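Side-chain contacts in 24-sterol C-methyltransferase (Haloferax volcanii, PDB 6F5Z), which binds the Trm112 activator and probably transfers a methyl group from S-adenosylmethionine, the spent form of which, S-adenosylhomocysteine, sits in its pocket: residues R22-H25 with T26-A30; R54-R57 with D58-I62; M209-Y213 with R214-T218; E145-H148 with S149-W152. One frame throughout, in Å; residues are numbered along the deposited sequence.

Contact 1: R22-H25 with T26-A30. With SAH (S-adenosyl-L-homocysteine), chain G.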
# COMPACT_ATOMS: atom_id res chain seq x y z
N ARG B 22 -20.78 10.22 -5.14
CA ARG B 22 -19.77 10.34 -6.21
C ARG B 22 -18.40 9.80 -5.73
O ARG B 22 -17.77 9.01 -6.42
CB ARG B 22 -19.59 11.81 -6.63
CG ARG B 22 -20.83 12.39 -7.33
CD ARG B 22 -20.59 13.76 -7.96
NE ARG B 22 -20.27 14.79 -6.98
CZ ARG B 22 -21.16 15.49 -6.28
NH1 ARG B 22 -20.76 16.41 -5.41
NH2 ARG B 22 -22.46 15.26 -6.42
N HIS B 23 -17.98 10.24 -4.54
CA HIS B 23 -16.66 9.87 -4.03
C HIS B 23 -16.55 8.40 -3.69
O HIS B 23 -15.45 7.82 -3.82
CB HIS B 23 -16.30 10.75 -2.84
CG HIS B 23 -16.21 12.18 -3.25
ND1 HIS B 23 -16.39 13.21 -2.35
CD2 HIS B 23 -16.00 12.71 -4.49
CE1 HIS B 23 -16.28 14.33 -3.06
NE2 HIS B 23 -16.04 14.08 -4.34
N TRP B 24 -17.68 7.77 -3.29
CA TRP B 24 -17.65 6.34 -2.97
C TRP B 24 -17.16 5.50 -4.14
O TRP B 24 -16.58 4.43 -3.93
CB TRP B 24 -19.08 5.88 -2.62
CG TRP B 24 -19.18 4.42 -2.27
CD1 TRP B 24 -19.86 3.45 -2.95
CD2 TRP B 24 -18.61 3.79 -1.12
NE1 TRP B 24 -19.76 2.25 -2.28
CE2 TRP B 24 -19.01 2.44 -1.14
CE3 TRP B 24 -17.83 4.24 -0.04
CZ2 TRP B 24 -18.61 1.52 -0.16
CZ3 TRP B 24 -17.42 3.34 0.93
CH2 TRP B 24 -17.79 1.99 0.86
N HIS B 25 -17.41 5.96 -5.40
CA HIS B 25 -16.98 5.18 -6.56
C HIS B 25 -15.52 4.78 -6.50
O HIS B 25 -15.16 3.69 -6.95
CB HIS B 25 -17.17 5.96 -7.86
CG HIS B 25 -18.58 6.35 -8.17
ND1 HIS B 25 -18.86 7.29 -9.15
CD2 HIS B 25 -19.75 5.95 -7.60
CE1 HIS B 25 -20.19 7.42 -9.17
NE2 HIS B 25 -20.77 6.66 -8.25
N THR B 26 -14.67 5.68 -5.96
CA THR B 26 -13.24 5.32 -5.85
C THR B 26 -12.86 5.07 -4.39
O THR B 26 -11.98 4.24 -4.11
CB THR B 26 -12.35 6.38 -6.48
OG1 THR B 26 -12.57 7.63 -5.83
CG2 THR B 26 -12.58 6.50 -7.98
N ALA B 27 -13.48 5.82 -3.46
CA ALA B 27 -13.15 5.65 -2.02
C ALA B 27 -13.37 4.22 -1.56
O ALA B 27 -12.61 3.73 -0.70
CB ALA B 27 -13.99 6.57 -1.14
N LYS B 28 -14.38 3.52 -2.12
CA LYS B 28 -14.61 2.15 -1.65
C LYS B 28 -13.36 1.30 -1.86
O LYS B 28 -13.11 0.42 -1.01
CB LYS B 28 -15.81 1.54 -2.38
CG LYS B 28 -15.64 1.33 -3.87
CD LYS B 28 -16.96 0.80 -4.49
CE LYS B 28 -16.82 0.60 -5.98
NZ LYS B 28 -18.14 0.31 -6.60
N HIS B 29 -12.62 1.52 -2.94
CA HIS B 29 -11.44 0.70 -3.25
C HIS B 29 -10.28 1.09 -2.38
O HIS B 29 -9.52 0.22 -1.94
CB HIS B 29 -11.03 0.85 -4.72
CG HIS B 29 -12.04 0.29 -5.66
ND1 HIS B 29 -12.38 -1.05 -5.63
CD2 HIS B 29 -12.78 0.91 -6.61
CE1 HIS B 29 -13.27 -1.22 -6.60
NE2 HIS B 29 -13.57 -0.07 -7.20
N ALA B 30 -10.12 2.40 -2.13
CA ALA B 30 -9.01 2.84 -1.27
C ALA B 30 -9.24 2.37 0.17
O ALA B 30 -8.32 1.89 0.83
CB ALA B 30 -8.90 4.36 -1.30
N SAH G . -14.34 13.29 2.67
CA SAH G . -15.70 13.70 2.20
CB SAH G . -15.88 15.26 2.04
CG SAH G . -14.98 15.86 0.97
SD SAH G . -15.26 17.66 0.82
C SAH G . -16.08 13.01 0.87
O SAH G . -15.19 12.18 0.41
OXT SAH G . -17.14 13.22 0.32
C5' SAH G . -13.97 18.37 1.86
C4' SAH G . -14.30 18.34 3.34
O4' SAH G . -13.14 18.83 4.07
C3' SAH G . -15.46 19.28 3.68
O3' SAH G . -16.46 18.66 4.49
C2' SAH G . -14.77 20.50 4.31
O2' SAH G . -15.54 21.23 5.26
C1' SAH G . -13.53 19.87 4.95
N9 SAH G . -12.39 20.78 5.10
C8 SAH G . -11.78 21.51 4.11
N7 SAH G . -10.75 22.20 4.52
C5 SAH G . -10.66 21.91 5.87
C6 SAH G . -9.78 22.33 6.88
N6 SAH G . -8.78 23.20 6.69
N1 SAH G . -9.98 21.84 8.14
C2 SAH G . -11.01 21.02 8.35
N3 SAH G . -11.90 20.55 7.48
C4 SAH G . -11.67 21.03 6.24
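Helix 16-33 flanks the cofactor pocket of this Rossmann-like methyltransferase, and Trp24 and Lys28, one turn apart on it, illustrate how an aliphatic chain can rest on an aromatic face. Lys28 CB stands over the six-membered ring of Trp24 in a CH-pi contact, 3.6 Å from the centroid, with CE2 the nearest ring atom at 3.5 Å from CB. The indole reaches this place because CG of Trp24 is anti to the backbone N (chi1 -179°), and the two side chains cross at about a right angle. Beyond CG the lysine runs out extended to a salt bridge between NZ and Asp189. With a serine at Trp24, the CB methylene of Lys28 would probably lose the flat surface it rests on, and the lysine chain would be less firmly placed. At Thr26 the helix is kinked: Thr26 N skips the turn before it and bonds to His23 O at 3.1 Å, coming from above the carbonyl plane, while Ala27 N reaches the same oxygen at 2.8 Å. The ring of His23 presents its edge to the cofactor, and ND1 donates an almost straight bond to SAH OXT at 2.8 Å.

Contact 2: R54-R57 with D58-I62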
# COMPACT_ATOMS: atom_id res chain seq x y z
N ARG B 54 -18.14 5.04 8.69
CA ARG B 54 -19.18 4.01 8.73
C ARG B 54 -18.77 2.80 7.90
O ARG B 54 -18.99 1.67 8.34
CB ARG B 54 -20.53 4.56 8.27
CG ARG B 54 -21.10 5.54 9.27
CD ARG B 54 -22.54 6.02 8.95
NE ARG B 54 -22.62 6.72 7.65
CZ ARG B 54 -22.38 8.01 7.49
NH1 ARG B 54 -22.06 8.77 8.54
NH2 ARG B 54 -22.48 8.57 6.29
N ALA B 55 -18.15 3.00 6.72
CA ALA B 55 -17.69 1.91 5.87
C ALA B 55 -16.57 1.13 6.56
O ALA B 55 -16.58 -0.11 6.53
CB ALA B 55 -17.18 2.44 4.53
N LEU B 56 -15.65 1.84 7.25
CA LEU B 56 -14.58 1.11 7.95
C LEU B 56 -15.11 0.30 9.11
O LEU B 56 -14.58 -0.78 9.40
CB LEU B 56 -13.49 2.07 8.39
CG LEU B 56 -12.60 2.61 7.26
CD1 LEU B 56 -11.70 3.73 7.77
CD2 LEU B 56 -11.80 1.48 6.57
N ARG B 57 -16.12 0.82 9.82
CA ARG B 57 -16.69 0.04 10.94
C ARG B 57 -17.45 -1.18 10.43
O ARG B 57 -17.24 -2.29 10.92
CB ARG B 57 -17.60 0.94 11.77
CG ARG B 57 -18.16 0.25 13.00
CD ARG B 57 -18.77 1.30 13.91
NE ARG B 57 -19.42 0.67 15.07
CZ ARG B 57 -20.68 0.25 15.06
NH1 ARG B 57 -21.45 0.41 13.98
NH2 ARG B 57 -21.20 -0.33 16.14
N ASP B 58 -18.23 -0.99 9.38
CA ASP B 58 -19.02 -2.08 8.79
C ASP B 58 -18.20 -3.17 8.12
O ASP B 58 -18.60 -4.34 8.14
CB ASP B 58 -20.05 -1.51 7.80
CG ASP B 58 -21.06 -0.55 8.42
OD1 ASP B 58 -21.25 -0.60 9.67
OD2 ASP B 58 -21.62 0.30 7.67
N THR B 59 -17.07 -2.82 7.49
CA THR B 59 -16.29 -3.79 6.71
C THR B 59 -14.99 -4.25 7.37
O THR B 59 -14.44 -5.28 6.98
CB THR B 59 -15.95 -3.26 5.31
OG1 THR B 59 -15.09 -2.12 5.43
CG2 THR B 59 -17.20 -2.94 4.49
N LYS B 60 -14.45 -3.45 8.29
CA LYS B 60 -13.17 -3.79 8.90
C LYS B 60 -13.20 -3.81 10.43
O LYS B 60 -12.24 -4.26 11.05
CB LYS B 60 -12.06 -2.88 8.36
CG LYS B 60 -11.72 -3.28 6.91
CD LYS B 60 -10.52 -2.57 6.37
CE LYS B 60 -10.29 -2.79 4.89
NZ LYS B 60 -9.87 -4.18 4.54
N GLY B 61 -14.32 -3.41 11.01
CA GLY B 61 -14.52 -3.45 12.46
C GLY B 61 -13.66 -2.50 13.27
O GLY B 61 -13.22 -2.84 14.38
N ILE B 62 -13.40 -1.28 12.78
CA ILE B 62 -12.70 -0.31 13.60
C ILE B 62 -13.46 -0.13 14.89
O ILE B 62 -14.69 -0.32 14.95
CB ILE B 62 -12.47 1.04 12.88
CG1 ILE B 62 -13.79 1.75 12.51
CG2 ILE B 62 -11.61 0.84 11.64
CD1 ILE B 62 -13.58 3.27 12.16
O HOH W 1 -21.07 1.77 11.32
O HOH W 2 -17.08 0.21 16.46
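Asp58 N donates to Arg54 O at 3.0 Å, an ordinary helical bond near the end of helix 51-60, and the residues that follow show how such a helix is brought to a close. The carboxylate of Asp58 approaches the guanidinium of Arg57 without forming a salt bridge: OD1 and NH1 are 4.4 Å apart, and one water spans them, donating to OD1 and accepting from NH1. Thr59 doubles the helical bond. Its OG1, set between backbone N and carbonyl carbon (chi1 65°), donates to Ala55 O at 2.7 Å from one face of that carbonyl, while its own N comes from the other face. Lys60 N takes Leu56 O at 2.9 Å, and its NZ is hydrogen-bonded to Ala32 O. At Gly61 the backbone turns to positive phi (67°); a weak bond from Gly61 N to Arg57 O remains. Ile62 then folds back, laying CG2 against Leu56 CB at 4.0 Å and CG1 against Arg57 N, while a second water links its O to Arg57 NE. Ile62 N is buried without a partner. This is the end of the helix, and the start of the connection to strand 64-69, in the beta-alpha-beta unit 41-45, 51-60, 64-69: Leu56 and Ile62 pack on Val42 of strand 41-45, Ile62 and Arg57 also on Leu87 of strand 87-91, and Ala55 and Leu56 meet Leu31 of helix 16-33.

Contact 3: M209-Y213 with R214-T218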
# COMPACT_ATOMS: atom_id res chain seq x y z
N MET B 209 -13.70 12.97 -20.86
CA MET B 209 -14.42 12.38 -19.73
C MET B 209 -13.84 10.99 -19.42
O MET B 209 -13.64 10.65 -18.25
CB MET B 209 -15.92 12.29 -20.03
CG MET B 209 -16.72 11.97 -18.80
SD MET B 209 -18.49 12.03 -19.17
CE MET B 209 -19.14 11.84 -17.47
N VAL B 210 -13.57 10.19 -20.47
CA VAL B 210 -13.01 8.85 -20.26
C VAL B 210 -11.65 9.01 -19.58
O VAL B 210 -11.37 8.29 -18.62
CB VAL B 210 -12.87 8.08 -21.59
CG1 VAL B 210 -12.05 6.80 -21.42
CG2 VAL B 210 -14.24 7.74 -22.15
N GLU B 211 -10.81 9.94 -20.06
CA GLU B 211 -9.48 10.15 -19.48
C GLU B 211 -9.60 10.54 -18.00
O GLU B 211 -8.92 9.95 -17.15
CB GLU B 211 -8.72 11.22 -20.27
CG GLU B 211 -7.29 11.37 -19.83
CD GLU B 211 -6.58 12.46 -20.61
OE1 GLU B 211 -7.07 13.61 -20.62
OE2 GLU B 211 -5.55 12.13 -21.26
N ARG B 212 -10.52 11.45 -17.68
CA ARG B 212 -10.71 11.90 -16.30
C ARG B 212 -11.03 10.72 -15.36
O ARG B 212 -10.42 10.59 -14.29
CB ARG B 212 -11.85 12.95 -16.19
CG ARG B 212 -12.38 13.19 -14.76
CD ARG B 212 -11.32 13.79 -13.84
NE ARG B 212 -11.90 13.94 -12.51
CZ ARG B 212 -11.89 12.97 -11.58
NH1 ARG B 212 -11.29 11.81 -11.83
NH2 ARG B 212 -12.50 13.16 -10.41
N TYR B 213 -12.02 9.91 -15.75
CA TYR B 213 -12.53 8.90 -14.83
C TYR B 213 -11.93 7.53 -14.98
O TYR B 213 -11.72 6.87 -13.95
CB TYR B 213 -14.07 8.85 -14.92
CG TYR B 213 -14.72 10.14 -14.44
CD1 TYR B 213 -14.67 10.51 -13.11
CD2 TYR B 213 -15.39 10.98 -15.33
CE1 TYR B 213 -15.21 11.72 -12.67
CE2 TYR B 213 -15.95 12.19 -14.90
CZ TYR B 213 -15.86 12.55 -13.56
OH TYR B 213 -16.42 13.72 -13.10
N ARG B 214 -11.76 7.03 -16.22
CA ARG B 214 -11.27 5.66 -16.40
C ARG B 214 -9.76 5.61 -16.38
O ARG B 214 -9.23 4.56 -15.99
CB ARG B 214 -11.81 5.05 -17.73
CG ARG B 214 -13.34 5.11 -17.90
CD ARG B 214 -14.15 4.39 -16.83
NE ARG B 214 -15.49 4.12 -17.30
CZ ARG B 214 -16.61 4.72 -16.89
NH1 ARG B 214 -16.57 5.62 -15.90
NH2 ARG B 214 -17.78 4.44 -17.46
N THR B 215 -9.05 6.70 -16.75
CA THR B 215 -7.59 6.69 -16.83
C THR B 215 -6.95 7.31 -15.61
O THR B 215 -6.13 6.65 -14.97
CB THR B 215 -7.13 7.35 -18.14
OG1 THR B 215 -7.73 6.68 -19.25
CG2 THR B 215 -5.62 7.34 -18.31
N PHE B 216 -7.23 8.59 -15.33
CA PHE B 216 -6.60 9.29 -14.19
C PHE B 216 -7.25 8.86 -12.87
O PHE B 216 -6.57 8.43 -11.94
CB PHE B 216 -6.74 10.81 -14.34
CG PHE B 216 -6.05 11.43 -15.54
CD1 PHE B 216 -4.94 10.82 -16.10
CD2 PHE B 216 -6.53 12.60 -16.12
CE1 PHE B 216 -4.26 11.40 -17.18
CE2 PHE B 216 -5.83 13.21 -17.18
CZ PHE B 216 -4.70 12.60 -17.71
N GLY B 217 -8.56 9.00 -12.78
CA GLY B 217 -9.26 8.64 -11.54
C GLY B 217 -8.76 9.40 -10.32
O GLY B 217 -8.31 10.56 -10.42
N THR B 218 -8.86 8.76 -9.16
CA THR B 218 -8.46 9.32 -7.87
C THR B 218 -7.02 8.93 -7.57
O THR B 218 -6.67 7.75 -7.68
CB THR B 218 -9.38 8.74 -6.78
OG1 THR B 218 -10.72 9.20 -7.03
CG2 THR B 218 -9.01 9.19 -5.37
O HOH W 3 -11.98 10.00 -9.64
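Arg214 crosses Val210 at about a right angle, its CB 4.1 Å from Val210 CG1, on the last turns of helix 206-216, where the coil widens into a pi-type turn. Its chain bends at chi2 (-59°), and the guanidinium binds the backbone oxygens of Asp187 and Ile190, so the aliphatic part alone serves the contact with Val210. Arg214 N donates a backbone hydrogen bond to Val210 O at 2.7 Å. Glu211 shows the effect of the widened turn. Its O is met five residues on by Phe216 N at 2.8 Å, nearly along the C=O axis, and this spacing brings the Phe216 ring beneath the glutamate chain: Glu211 CG stands over the face, toward the rim, 3.5 Å from Phe216 CE2. CG lies there because it is anti to the backbone N (chi1 -173°). Gly217 N repeats the five-residue step to Arg212 O at 2.9 Å before the chain leaves the helix with positive phi. Beside it, a water accepts from Arg212 NH1 and donates to Thr218 OG1. The Glu211 carboxylate runs on past the rim at CZ, its plane 19° from that of the ring, with Glu211 CD 3.5 Å from Phe216 CZ. The CG methylene thus meets the pi face while the charged end lies beyond the rim, and the contact probably rests on the methylene and on dispersion.

Contact 4: E145-H148 with S149-W152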
# COMPACT_ATOMS: atom_id res chain seq x y z
N GLU B 145 -1.50 15.85 -12.52
CA GLU B 145 -1.70 15.02 -13.70
C GLU B 145 -3.17 15.02 -14.16
O GLU B 145 -3.43 14.74 -15.35
CB GLU B 145 -1.21 13.59 -13.45
CG GLU B 145 0.31 13.51 -13.31
CD GLU B 145 0.86 13.69 -11.90
OE1 GLU B 145 0.18 14.32 -11.05
OE2 GLU B 145 1.97 13.20 -11.64
N ASN B 146 -4.13 15.29 -13.24
CA ASN B 146 -5.55 15.29 -13.63
C ASN B 146 -5.84 16.68 -14.22
O ASN B 146 -6.28 17.59 -13.53
CB ASN B 146 -6.46 14.93 -12.45
CG ASN B 146 -7.92 14.95 -12.80
OD1 ASN B 146 -8.31 15.01 -13.99
ND2 ASN B 146 -8.77 14.95 -11.78
N VAL B 147 -5.54 16.83 -15.52
CA VAL B 147 -5.59 18.14 -16.17
C VAL B 147 -6.98 18.79 -16.05
O VAL B 147 -7.07 20.01 -15.87
CB VAL B 147 -5.03 18.08 -17.62
CG1 VAL B 147 -5.73 17.02 -18.45
CG2 VAL B 147 -5.07 19.45 -18.30
N HIS B 148 -8.04 17.97 -16.09
CA HIS B 148 -9.43 18.40 -15.98
C HIS B 148 -9.76 19.05 -14.62
O HIS B 148 -10.76 19.76 -14.49
CB HIS B 148 -10.34 17.18 -16.18
CG HIS B 148 -9.80 16.17 -17.14
ND1 HIS B 148 -8.91 15.19 -16.73
CD2 HIS B 148 -10.00 16.04 -18.48
CE1 HIS B 148 -8.63 14.49 -17.81
NE2 HIS B 148 -9.27 14.94 -18.88
N SER B 149 -8.92 18.79 -13.59
CA SER B 149 -9.18 19.35 -12.26
C SER B 149 -8.59 20.72 -12.09
O SER B 149 -8.91 21.37 -11.10
CB SER B 149 -8.63 18.44 -11.16
OG SER B 149 -7.21 18.41 -11.10
N HIS B 150 -7.68 21.12 -12.98
CA HIS B 150 -6.97 22.40 -12.78
C HIS B 150 -7.95 23.58 -12.64
O HIS B 150 -7.81 24.40 -11.72
CB HIS B 150 -6.00 22.65 -13.93
CG HIS B 150 -4.88 21.67 -14.04
ND1 HIS B 150 -3.92 21.79 -15.01
CD2 HIS B 150 -4.61 20.57 -13.29
CE1 HIS B 150 -3.10 20.77 -14.85
NE2 HIS B 150 -3.47 20.01 -13.82
N GLU B 151 -9.00 23.59 -13.48
CA GLU B 151 -10.01 24.66 -13.46
C GLU B 151 -10.83 24.71 -12.17
O GLU B 151 -11.54 25.69 -11.98
CB GLU B 151 -10.92 24.59 -14.69
CG GLU B 151 -11.88 23.41 -14.69
CD GLU B 151 -12.32 22.96 -16.07
OE1 GLU B 151 -11.65 22.09 -16.66
OE2 GLU B 151 -13.35 23.49 -16.57
N TRP B 152 -10.75 23.69 -11.28
CA TRP B 152 -11.55 23.71 -10.06
C TRP B 152 -11.25 24.90 -9.17
O TRP B 152 -12.15 25.36 -8.47
CB TRP B 152 -11.46 22.39 -9.27
CG TRP B 152 -11.89 21.16 -10.01
CD1 TRP B 152 -12.47 21.09 -11.25
CD2 TRP B 152 -11.83 19.82 -9.51
NE1 TRP B 152 -12.74 19.77 -11.56
CE2 TRP B 152 -12.36 18.97 -10.51
CE3 TRP B 152 -11.31 19.24 -8.34
CZ2 TRP B 152 -12.40 17.59 -10.36
CZ3 TRP B 152 -11.37 17.87 -8.19
CH2 TRP B 152 -11.92 17.06 -9.19
O HOH W 4 -8.93 22.19 -15.97
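His150 turns the face of its imidazole onto the backbone of Val147, three residues earlier, so that the ring packs on main-chain atoms. Val147 CA makes a CH-pi contact 3.8 Å from the His150 ring centroid, and Val147 O also lies over a face, toward the rim, 3.3 Å from CG of His150. The ring is held in this pose by NE2, which donates to Glu144 O. With a leucine in its place, Glu144 O would probably lose that donor and Val147 CA the flat surface above it. The backbone makes overlapping turns: Ser149 N bonds to Asn146 O at 2.9 Å, and His150 N to Val147 O at 3.2 Å from well above the carbonyl plane. Asn146 O is gripped twice, since Ser149 OG, placed between backbone N and carbonyl carbon (chi1 70°), donates to it at 2.7 Å in the carbonyl plane. Ser149 CB also lies over the centre of one face of the Trp152 indole. One water bridges the two segments, donating to Val147 O and to Glu151 OE1 at 2.8 Å while accepting from Glu151 N. This loop, which runs into a 3-10 segment at 151-152, thus supplies local donors to two of its carbonyls: Asn146 O receives a serine hydroxyl and amide, Val147 O an amide and a water.

Overall arrangement
Each of the four contacts lies within one short run of chain, so none closes a long loop, and none nests within or crosses another. From the N terminus, contact 1 in helix 16-33 comes first, then contact 2 at the end of helix 51-60; they touch where Trp24 packs on Ala55, pairing two helices on the sheet. The loop after strand 134-140 holds contact 4, and contact 3 follows at the end of helix 206-216. These last two meet where Arg212 packs on Asn146 and Phe216 on Glu145, with His148 a further neighbour. A probable hydrogen bond between Thr26 and Thr218 links contact 1 to contact 3, whereas contacts 2 and 4 lie about 32 Å apart between centres.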